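Side-chain contacts in hyaluronidase (Thermobaculum terrenum, PDB 5DIY), which probably removes N-acetylglucosamine from O-GlcNAc-modified proteins as a hexosaminidase of glycoside hydrolase family 84: residues E305-Y308 with Q309-I313; F328-V331 with Q332-A336; E378-L381 with W382-L386; C437-V440 with V441-F444. All blocks are in the same frame, centred on the assembly; numbering follows the deposited sequence.

All four contacts lie in the helical region that follows the eight-stranded TIM barrel in the chain, away from the N-acetylglucosamine site formed by residues such as Asp119, Asn223 and Asp228. Contact 1 ends helix 301-308, contacts 2 and 3 are i to i+4 contacts within helices 322-336 and 373-398, and contact 4 starts helix 440-451. Contacts 3 and 4 are the closest pair, their centres about 11 Å apart, with Trp382 CE3 3.5 Å from Val441 CG1. Ser310 O of contact 1 lies 2.9 Å from Cys437 N of contact 4, a probable hydrogen bond. Phe328 of contact 2 packs on Phe444 and Leu386, while contacts 1 and 2 do not touch.

Contact 1. Residues E305-Y308 with Q309-I313; sequences EKFY and QSNTI
Phe307 O is gripped from opposite faces of its carbonyl plane by two hydrogen bonds: Asn311 ND2 donates to Phe307 O at 2.9 Å on one face, and Ser310 N donates to Phe307 O at 3.2 Å on the other. The Asn311 amide does double duty, because ND2 also sits over the centre of the Phe307 ring, 3.2 Å from Phe307 CZ, with the ring and amide planes 51° apart. With CG beside its own backbone N (chi1 -64°), Asn311 folds its amide back toward the helix end. A type I turn from Tyr308 to Asn311 ends helix 301-308, closed by Asn311 N on Tyr308 O at 2.9 Å. Thr312 then sends CG2 over one face of the Tyr308 ring, a CH-pi contact 4.2 Å from CG2 to the ring centroid and offset toward the rim. On the flank, Lys306 bends at chi2 (74°) and its NZ hydrogen-bonds Gln309 OE1 at 2.9 Å; the same ammonium forms a salt bridge with Glu350. A water links Lys306 O to Ser310 OG. Helix 340-362 packs on Lys306 and Phe307, and helix 373-398 covers the Phe307 ring through Trp375, Leu376 and the edge-to-face Tyr379. Tyr308 turns to Trp288 of helix 284-296, while Ser310 meets Leu324 of helix 322-336 and bonds through its backbone to Cys437, just ahead of helix 440-451.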
loop_
_atom_site.group_PDB
_atom_site.type_symbol
_atom_site.label_atom_id
_atom_site.label_comp_id
_atom_site.label_asym_id
_atom_site.label_seq_id
_atom_site.Cartn_x
_atom_site.Cartn_y
_atom_site.Cartn_z
ATOM N N GLU C 305 -0.315 4.577 18.556
ATOM C CA GLU C 305 -0.519 5.976 18.161
ATOM C C GLU C 305 0.824 6.664 17.893
ATOM O O GLU C 305 1.028 7.256 16.832
ATOM C CB GLU C 305 -1.294 6.745 19.241
ATOM C CG GLU C 305 -2.786 6.436 19.314
ATOM C CD GLU C 305 -3.635 7.222 18.318
ATOM O OE1 GLU C 305 -3.095 7.830 17.365
ATOM O OE2 GLU C 305 -4.872 7.238 18.483
ATOM N N LYS C 306 1.750 6.543 18.843
ATOM C CA LYS C 306 3.061 7.188 18.728
ATOM C C LYS C 306 3.905 6.630 17.587
ATOM O O LYS C 306 4.519 7.385 16.847
ATOM C CB LYS C 306 3.851 7.062 20.039
ATOM C CG LYS C 306 5.053 7.983 20.112
ATOM C CD LYS C 306 4.593 9.418 20.335
ATOM C CE LYS C 306 5.633 10.419 19.925
ATOM N NZ LYS C 306 5.043 11.785 19.892
ATOM N N PHE C 307 3.947 5.306 17.478
ATOM C CA PHE C 307 4.717 4.636 16.444
ATOM C C PHE C 307 4.157 4.961 15.051
ATOM O O PHE C 307 4.927 5.101 14.092
ATOM C CB PHE C 307 4.721 3.124 16.704
ATOM C CG PHE C 307 5.456 2.325 15.668
ATOM C CD1 PHE C 307 6.840 2.424 15.548
ATOM C CD2 PHE C 307 4.770 1.450 14.826
ATOM C CE1 PHE C 307 7.524 1.686 14.599
ATOM C CE2 PHE C 307 5.454 0.699 13.876
ATOM C CZ PHE C 307 6.830 0.819 13.759
ATOM N N TYR C 308 2.828 5.095 14.953
ATOM C CA TYR C 308 2.177 5.423 13.679
ATOM C C TYR C 308 2.578 6.808 13.151
ATOM O O TYR C 308 2.628 6.999 11.938
ATOM C CB TYR C 308 0.640 5.279 13.731
ATOM C CG TYR C 308 -0.001 5.763 12.442
ATOM C CD1 TYR C 308 0.360 5.194 11.213
ATOM C CD2 TYR C 308 -0.897 6.837 12.432
ATOM C CE1 TYR C 308 -0.164 5.663 10.014
ATOM C CE2 TYR C 308 -1.435 7.307 11.233
ATOM C CZ TYR C 308 -1.064 6.715 10.029
ATOM O OH TYR C 308 -1.576 7.165 8.839
ATOM N N GLN C 309 2.909 7.748 14.037
ATOM C CA GLN C 309 3.386 9.073 13.601
ATOM C C GLN C 309 4.639 9.033 12.705
ATOM O O GLN C 309 4.827 9.926 11.887
ATOM C CB GLN C 309 3.653 9.977 14.801
ATOM C CG GLN C 309 2.412 10.403 15.561
ATOM C CD GLN C 309 2.739 11.233 16.789
ATOM O OE1 GLN C 309 3.870 11.226 17.282
ATOM N NE2 GLN C 309 1.746 11.962 17.286
ATOM N N SER C 310 5.466 7.999 12.859
ATOM C CA SER C 310 6.646 7.767 12.016
ATOM C C SER C 310 6.393 6.806 10.827
ATOM O O SER C 310 7.315 6.537 10.044
ATOM C CB SER C 310 7.808 7.247 12.889
ATOM O OG SER C 310 8.342 8.278 13.713
ATOM N N ASN C 311 5.160 6.310 10.678
ATOM C CA ASN C 311 4.783 5.428 9.568
ATOM C C ASN C 311 3.560 5.931 8.801
ATOM O O ASN C 311 2.710 5.138 8.381
ATOM C CB ASN C 311 4.534 4.013 10.098
ATOM C CG ASN C 311 5.788 3.385 10.669
ATOM O OD1 ASN C 311 6.650 2.918 9.928
ATOM N ND2 ASN C 311 5.903 3.384 11.992
ATOM N N THR C 312 3.482 7.246 8.603
ATOM C CA THR C 312 2.351 7.855 7.907
ATOM C C THR C 312 2.472 7.800 6.378
ATOM O O THR C 312 1.447 7.848 5.697
ATOM C CB THR C 312 2.138 9.326 8.331
ATOM O OG1 THR C 312 3.330 10.081 8.084
ATOM C CG2 THR C 312 1.788 9.411 9.793
ATOM N N ILE C 313 3.696 7.676 5.847
ATOM C CA ILE C 313 3.933 7.827 4.410
ATOM C C ILE C 313 3.177 6.741 3.628
ATOM O O ILE C 313 3.366 5.542 3.846
ATOM C CB ILE C 313 5.438 7.835 4.018
ATOM C CG1 ILE C 313 6.161 9.044 4.627
ATOM C CG2 ILE C 313 5.596 7.890 2.496
ATOM C CD1 ILE C 313 7.675 8.956 4.583
HETATM O O HOH W 1 7.108 8.242 16.441
#

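Contact 2. Residues F328-V331 with Q332-A336; sequences FKKV and QEDFA
Lys330 NZ and Asp334 OD2 meet at 2.6 Å in a salt bridge four residues apart, OD2 accepting through its syn lone pair. Lys330 bends at chi2 (-97°), which carries its CE and NZ along the helix to the acid; CE passes 3.2 Å from OD2 of Asp334. The other carboxylate oxygen takes a water, 2.9 Å from Asp334 OD1, that also donates to Lys330 O. One residue further along, Val331 and Phe335 lie alongside each other, pointing the same way, with Val331 CG1 3.5 Å from Phe335 CE2. Over one face of that ring, offset toward its rim, stands Val331 O, which also accepts Phe335 N at 3.1 Å. Both pairs are i to i+4 contacts on helix 322-336, whose backbone bonds Gln332 N to Phe328 O, Glu333 N to Lys329 O and Asp334 N to Lys330 O set the spacing. Beyond the first shell, Asp334 OD1 forms a salt bridge with Arg339 and Lys330 NZ bonds Thr346, so each charge has a second partner. Lys330 and Arg339 would probably each lose their acidic mate, and the bridging water one acceptor, were Asp334 an alanine. Phe335 meets the rings of Phe393 and Phe397 on helix 373-398.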
loop_
_atom_site.group_PDB
_atom_site.type_symbol
_atom_site.label_atom_id
_atom_site.label_comp_id
_atom_site.label_asym_id
_atom_site.label_seq_id
_atom_site.Cartn_x
_atom_site.Cartn_y
_atom_site.Cartn_z
ATOM N N PHE C 328 10.817 19.251 14.917
ATOM C CA PHE C 328 12.231 19.620 14.739
ATOM C C PHE C 328 12.394 21.063 14.264
ATOM O O PHE C 328 13.351 21.728 14.643
ATOM C CB PHE C 328 12.969 18.638 13.815
ATOM C CG PHE C 328 13.121 17.249 14.391
ATOM C CD1 PHE C 328 13.635 17.048 15.674
ATOM C CD2 PHE C 328 12.778 16.132 13.639
ATOM C CE1 PHE C 328 13.771 15.774 16.200
ATOM C CE2 PHE C 328 12.926 14.851 14.153
ATOM C CZ PHE C 328 13.422 14.671 15.436
ATOM N N LYS C 329 11.464 21.539 13.441
ATOM C CA LYS C 329 11.381 22.962 13.111
ATOM C C LYS C 329 11.182 23.818 14.381
ATOM O O LYS C 329 11.832 24.858 14.555
ATOM C CB LYS C 329 10.253 23.206 12.104
ATOM C CG LYS C 329 10.043 24.658 11.694
ATOM C CD LYS C 329 8.787 24.811 10.843
ATOM C CE LYS C 329 8.256 26.240 10.875
ATOM N NZ LYS C 329 9.193 27.208 10.243
ATOM N N LYS C 330 10.306 23.365 15.269
ATOM C CA LYS C 330 10.062 24.055 16.540
ATOM C C LYS C 330 11.319 24.072 17.419
ATOM O O LYS C 330 11.689 25.123 17.959
ATOM C CB LYS C 330 8.886 23.407 17.275
ATOM C CG LYS C 330 8.484 24.091 18.569
ATOM C CD LYS C 330 9.087 23.421 19.795
ATOM C CE LYS C 330 8.691 24.152 21.069
ATOM N NZ LYS C 330 9.529 23.692 22.206
ATOM N N VAL C 331 11.965 22.912 17.548
ATOM C CA VAL C 331 13.209 22.774 18.326
ATOM C C VAL C 331 14.314 23.676 17.778
ATOM O O VAL C 331 15.013 24.338 18.552
ATOM C CB VAL C 331 13.711 21.297 18.367
ATOM C CG1 VAL C 331 15.136 21.198 18.921
ATOM C CG2 VAL C 331 12.771 20.427 19.193
ATOM N N GLN C 332 14.475 23.699 16.455
ATOM C CA GLN C 332 15.494 24.551 15.837
ATOM C C GLN C 332 15.203 26.043 16.062
ATOM O O GLN C 332 16.130 26.825 16.315
ATOM C CB GLN C 332 15.661 24.239 14.346
ATOM C CG GLN C 332 16.380 22.921 14.083
ATOM C CD GLN C 332 16.395 22.516 12.610
ATOM O OE1 GLN C 332 15.844 23.205 11.748
ATOM N NE2 GLN C 332 17.031 21.389 12.317
ATOM N N GLU C 333 13.932 26.439 15.997
ATOM C CA GLU C 333 13.575 27.832 16.309
ATOM C C GLU C 333 13.892 28.184 17.768
ATOM O O GLU C 333 14.432 29.255 18.037
ATOM C CB GLU C 333 12.113 28.163 15.975
ATOM C CG GLU C 333 11.815 29.646 16.197
ATOM C CD GLU C 333 10.563 30.145 15.511
ATOM O OE1 GLU C 333 9.521 29.459 15.594
ATOM O OE2 GLU C 333 10.626 31.244 14.904
ATOM N N ASP C 334 13.583 27.279 18.694
ATOM C CA ASP C 334 13.964 27.451 20.104
ATOM C C ASP C 334 15.462 27.731 20.254
ATOM O O ASP C 334 15.855 28.692 20.915
ATOM C CB ASP C 334 13.602 26.208 20.934
ATOM C CG ASP C 334 12.137 26.144 21.307
ATOM O OD1 ASP C 334 11.422 27.165 21.216
ATOM O OD2 ASP C 334 11.703 25.053 21.710
ATOM N N PHE C 335 16.290 26.896 19.622
ATOM C CA PHE C 335 17.741 27.099 19.645
ATOM C C PHE C 335 18.152 28.434 19.014
ATOM O O PHE C 335 19.019 29.121 19.539
ATOM C CB PHE C 335 18.486 25.928 18.983
ATOM C CG PHE C 335 18.320 24.595 19.687
ATOM C CD1 PHE C 335 17.945 24.501 21.043
ATOM C CD2 PHE C 335 18.591 23.419 19.004
ATOM C CE1 PHE C 335 17.810 23.261 21.657
ATOM C CE2 PHE C 335 18.472 22.177 19.627
ATOM C CZ PHE C 335 18.081 22.100 20.951
ATOM N N ALA C 336 17.487 28.822 17.930
ATOM C CA ALA C 336 17.755 30.091 17.242
ATOM C C ALA C 336 17.160 31.355 17.919
ATOM O O ALA C 336 17.358 32.469 17.413
ATOM C CB ALA C 336 17.253 29.985 15.809
HETATM O O HOH W 2 9.917 27.416 18.698
#

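Contact 3. Residues E378-L381 with W382-L386; sequences EYKL and WTDYL
Tyr385 lays its ring back over the preceding turn of helix 373-398, with Leu381 O above the ring centre, 3.0 Å from its plane; CG held beside the backbone N (chi1 -50°) puts the ring there. That oxygen keeps its regular helical bond as well, to Tyr385 N. Thr383, also buried, makes a short hydrogen bond: with OG1 beside its own N (chi1 -47°), the hydroxyl donates to Tyr379 O at 2.7 Å, while Thr383 N reaches Tyr379 O from the opposite face of the carbonyl plane. Trp382 completes this tight part, its CD1 3.2 Å from Glu378 O and its indole meeting Phe432 edge-to-face. Tyr379 and Thr383 turn to Met354 of helix 340-362. Leu381 marks the passage to the more open side. Its side chain runs alongside that of Tyr385, pointing the same way, with Leu381 CG 3.5 Å from Tyr385 OH and Leu381 CB 3.9 Å from Tyr385 CZ, yet it is itself partly exposed, and its CD1 lies 4.0 Å from Asp384 OD2. Beyond it the packing is slacker. Lys380 and Asp384 form an i to i+4 salt bridge in which NZ of Lys380 stands 3.3 Å from OD2 of Asp384, on the syn lone pair, and 3.7 Å from OD1. Such a long ion pair at a partly exposed surface probably contributes modestly, whereas the hydroxyl of buried Thr383 is satisfied by a carbonyl of its own helix.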
loop_
_atom_site.group_PDB
_atom_site.type_symbol
_atom_site.label_atom_id
_atom_site.label_comp_id
_atom_site.label_asym_id
_atom_site.label_seq_id
_atom_site.Cartn_x
_atom_site.Cartn_y
_atom_site.Cartn_z
ATOM N N GLU C 378 14.590 -0.280 12.976
ATOM C CA GLU C 378 15.082 1.000 12.463
ATOM C C GLU C 378 14.511 2.211 13.221
ATOM O O GLU C 378 15.194 3.220 13.349
ATOM C CB GLU C 378 14.886 1.102 10.945
ATOM C CG GLU C 378 16.035 0.430 10.204
ATOM C CD GLU C 378 15.770 0.120 8.745
ATOM O OE1 GLU C 378 14.901 0.755 8.107
ATOM O OE2 GLU C 378 16.471 -0.758 8.212
ATOM N N TYR C 379 13.290 2.092 13.750
ATOM C CA TYR C 379 12.727 3.104 14.658
ATOM C C TYR C 379 13.607 3.308 15.899
ATOM O O TYR C 379 13.936 4.447 16.252
ATOM C CB TYR C 379 11.315 2.698 15.072
ATOM C CG TYR C 379 10.531 3.701 15.890
ATOM C CD1 TYR C 379 9.935 4.802 15.283
ATOM C CD2 TYR C 379 10.326 3.515 17.261
ATOM C CE1 TYR C 379 9.178 5.698 16.016
ATOM C CE2 TYR C 379 9.572 4.414 18.001
ATOM C CZ TYR C 379 8.997 5.501 17.376
ATOM O OH TYR C 379 8.255 6.401 18.099
ATOM N N LYS C 380 13.990 2.209 16.553
ATOM C CA LYS C 380 14.912 2.288 17.696
ATOM C C LYS C 380 16.250 2.912 17.309
ATOM O O LYS C 380 16.767 3.752 18.037
ATOM C CB LYS C 380 15.147 0.915 18.361
ATOM C CG LYS C 380 16.303 0.925 19.359
ATOM C CD LYS C 380 16.150 -0.064 20.496
ATOM C CE LYS C 380 17.254 0.143 21.532
ATOM N NZ LYS C 380 18.616 -0.044 20.951
ATOM N N LEU C 381 16.814 2.495 16.181
ATOM C CA LEU C 381 18.065 3.087 15.699
ATOM C C LEU C 381 17.967 4.617 15.559
ATOM O O LEU C 381 18.822 5.338 16.074
ATOM C CB LEU C 381 18.515 2.441 14.377
ATOM C CG LEU C 381 19.526 1.273 14.406
ATOM C CD1 LEU C 381 19.507 0.452 15.695
ATOM C CD2 LEU C 381 19.352 0.371 13.192
ATOM N N TRP C 382 16.918 5.111 14.899
ATOM C CA TRP C 382 16.739 6.570 14.752
ATOM C C TRP C 382 16.645 7.248 16.120
ATOM O O TRP C 382 17.162 8.343 16.306
ATOM C CB TRP C 382 15.496 6.916 13.914
ATOM C CG TRP C 382 15.633 6.726 12.419
ATOM C CD1 TRP C 382 14.850 5.943 11.626
ATOM C CD2 TRP C 382 16.578 7.359 11.545
ATOM N NE1 TRP C 382 15.256 6.030 10.315
ATOM C CE2 TRP C 382 16.313 6.896 10.237
ATOM C CE3 TRP C 382 17.632 8.262 11.741
ATOM C CZ2 TRP C 382 17.063 7.307 9.128
ATOM C CZ3 TRP C 382 18.377 8.670 10.640
ATOM C CH2 TRP C 382 18.088 8.190 9.349
ATOM N N THR C 383 15.998 6.572 17.071
ATOM C CA THR C 383 15.892 7.031 18.459
ATOM C C THR C 383 17.255 7.090 19.162
ATOM O O THR C 383 17.549 8.072 19.855
ATOM C CB THR C 383 14.928 6.132 19.265
ATOM O OG1 THR C 383 13.723 5.924 18.510
ATOM C CG2 THR C 383 14.590 6.749 20.623
ATOM N N ASP C 384 18.078 6.056 18.975
ATOM C CA ASP C 384 19.459 6.045 19.489
ATOM C C ASP C 384 20.247 7.246 18.969
ATOM O O ASP C 384 21.026 7.853 19.706
ATOM C CB ASP C 384 20.218 4.762 19.084
ATOM C CG ASP C 384 19.700 3.502 19.771
ATOM O OD1 ASP C 384 19.118 3.573 20.866
ATOM O OD2 ASP C 384 19.892 2.415 19.195
ATOM N N TYR C 385 20.029 7.598 17.703
ATOM C CA TYR C 385 20.790 8.683 17.075
ATOM C C TYR C 385 20.334 10.053 17.590
ATOM O O TYR C 385 21.165 10.938 17.818
ATOM C CB TYR C 385 20.712 8.615 15.546
ATOM C CG TYR C 385 21.029 7.265 14.922
ATOM C CD1 TYR C 385 21.726 6.259 15.622
ATOM C CD2 TYR C 385 20.651 6.996 13.609
ATOM C CE1 TYR C 385 22.004 5.033 15.033
ATOM C CE2 TYR C 385 20.934 5.777 13.012
ATOM C CZ TYR C 385 21.606 4.797 13.729
ATOM O OH TYR C 385 21.882 3.586 13.129
ATOM N N LEU C 386 19.026 10.223 17.781
ATOM C CA LEU C 386 18.492 11.448 18.388
ATOM C C LEU C 386 19.046 11.688 19.790
ATOM O O LEU C 386 19.310 12.824 20.167
ATOM C CB LEU C 386 16.964 11.411 18.459
ATOM C CG LEU C 386 16.225 11.681 17.153
ATOM C CD1 LEU C 386 14.741 11.382 17.339
ATOM C CD2 LEU C 386 16.427 13.121 16.694
#

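Contact 4. Residues C437-V440 with V441-F444; sequences CGDV and VRNF
The start of helix 440-451, with Asp439 at the N-cap position, brings an acid and a base together within one turn. Asp439 makes no capping bond with its side chain; OD1 instead takes Arg442 NE at 2.7 Å in a salt bridge, met nearly end-on to the C-O bond. The two side chains lie alongside each other, pointing the same way, with carboxylate and guanidinium planes 48° apart and OD1 at the guanidinium edge, 24° out of its plane. Arg442 runs extended and then bends at chi3 (-64°), turning NE to the acid, while NH2 bonds Ala429 O. A lysine in its place would probably lose the bond to Ala429 O and leave Asp439 with a less directed partner. Main-chain bonds begin the helix, Asn443 N to Asp439 O at 2.9 Å and Phe444 N to Val440 O at 3.1 Å. A water bridges the preceding pair, donating to Gly438 O and accepting from Arg442 N, both at 2.8 Å. Upstream, CB of Cys437 touches Val441 CG2 at 3.7 Å. Val440 faces helix 322-336 through Leu324, Thr325 and Phe328, and Phe444 stacks on Phe328. Val441 and Arg442 pack on Trp382 of helix 373-398, where Phe444 also meets Leu386 and Phe393, so the new helix lies against both.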
loop_
_atom_site.group_PDB
_atom_site.type_symbol
_atom_site.label_atom_id
_atom_site.label_comp_id
_atom_site.label_asym_id
_atom_site.label_seq_id
_atom_site.Cartn_x
_atom_site.Cartn_y
_atom_site.Cartn_z
ATOM N N CYS C 437 10.181 7.053 9.970
ATOM C CA CYS C 437 10.565 8.454 10.219
ATOM C C CYS C 437 10.865 9.273 8.953
ATOM O O CYS C 437 11.388 10.390 9.048
ATOM C CB CYS C 437 11.738 8.552 11.209
ATOM S SG CYS C 437 11.554 7.573 12.716
ATOM N N GLY C 438 10.492 8.754 7.779
ATOM C CA GLY C 438 10.895 9.345 6.505
ATOM C C GLY C 438 12.371 9.692 6.491
ATOM O O GLY C 438 13.205 8.941 7.018
ATOM N N ASP C 439 12.684 10.849 5.911
ATOM C CA ASP C 439 13.997 11.465 6.046
ATOM C C ASP C 439 13.988 12.620 7.058
ATOM O O ASP C 439 14.891 13.446 7.073
ATOM C CB ASP C 439 14.471 11.929 4.674
ATOM C CG ASP C 439 14.780 10.762 3.756
ATOM O OD1 ASP C 439 15.822 10.100 3.950
ATOM O OD2 ASP C 439 13.971 10.489 2.859
ATOM N N VAL C 440 12.989 12.652 7.936
ATOM C CA VAL C 440 12.819 13.781 8.850
ATOM C C VAL C 440 13.891 13.731 9.946
ATOM O O VAL C 440 14.543 14.734 10.218
ATOM C CB VAL C 440 11.411 13.811 9.487
ATOM C CG1 VAL C 440 11.260 15.033 10.386
ATOM C CG2 VAL C 440 10.331 13.808 8.407
ATOM N N VAL C 441 14.081 12.567 10.556
ATOM C CA VAL C 441 15.118 12.415 11.581
ATOM C C VAL C 441 16.490 12.545 10.921
ATOM O O VAL C 441 17.355 13.250 11.432
ATOM C CB VAL C 441 14.977 11.099 12.370
ATOM C CG1 VAL C 441 16.117 10.939 13.373
ATOM C CG2 VAL C 441 13.649 11.068 13.106
ATOM N N ARG C 442 16.667 11.901 9.767
ATOM C CA ARG C 442 17.895 12.044 8.975
ATOM C C ARG C 442 18.292 13.503 8.783
ATOM O O ARG C 442 19.411 13.898 9.146
ATOM C CB ARG C 442 17.741 11.379 7.607
ATOM C CG ARG C 442 19.022 11.293 6.791
ATOM C CD ARG C 442 18.727 10.929 5.343
ATOM N NE ARG C 442 18.148 9.593 5.255
ATOM C CZ ARG C 442 18.833 8.452 5.289
ATOM N NH1 ARG C 442 20.155 8.448 5.394
ATOM N NH2 ARG C 442 18.181 7.294 5.211
ATOM N N ASN C 443 17.369 14.301 8.235
ATOM C CA ASN C 443 17.658 15.708 7.916
ATOM C C ASN C 443 17.951 16.528 9.175
ATOM O O ASN C 443 18.793 17.415 9.146
ATOM C CB ASN C 443 16.523 16.364 7.103
ATOM C CG ASN C 443 16.305 15.721 5.731
ATOM O OD1 ASN C 443 17.189 15.083 5.160
ATOM N ND2 ASN C 443 15.105 15.899 5.194
ATOM N N PHE C 444 17.271 16.214 10.277
ATOM C CA PHE C 444 17.555 16.860 11.554
ATOM C C PHE C 444 18.977 16.550 12.015
ATOM O O PHE C 444 19.717 17.455 12.375
ATOM C CB PHE C 444 16.542 16.452 12.631
ATOM C CG PHE C 444 16.814 17.065 13.985
ATOM C CD1 PHE C 444 16.666 18.437 14.180
ATOM C CD2 PHE C 444 17.211 16.268 15.065
ATOM C CE1 PHE C 444 16.914 19.012 15.426
ATOM C CE2 PHE C 444 17.468 16.833 16.309
ATOM C CZ PHE C 444 17.320 18.208 16.491
HETATM O O HOH W 3 14.768 9.909 9.129
#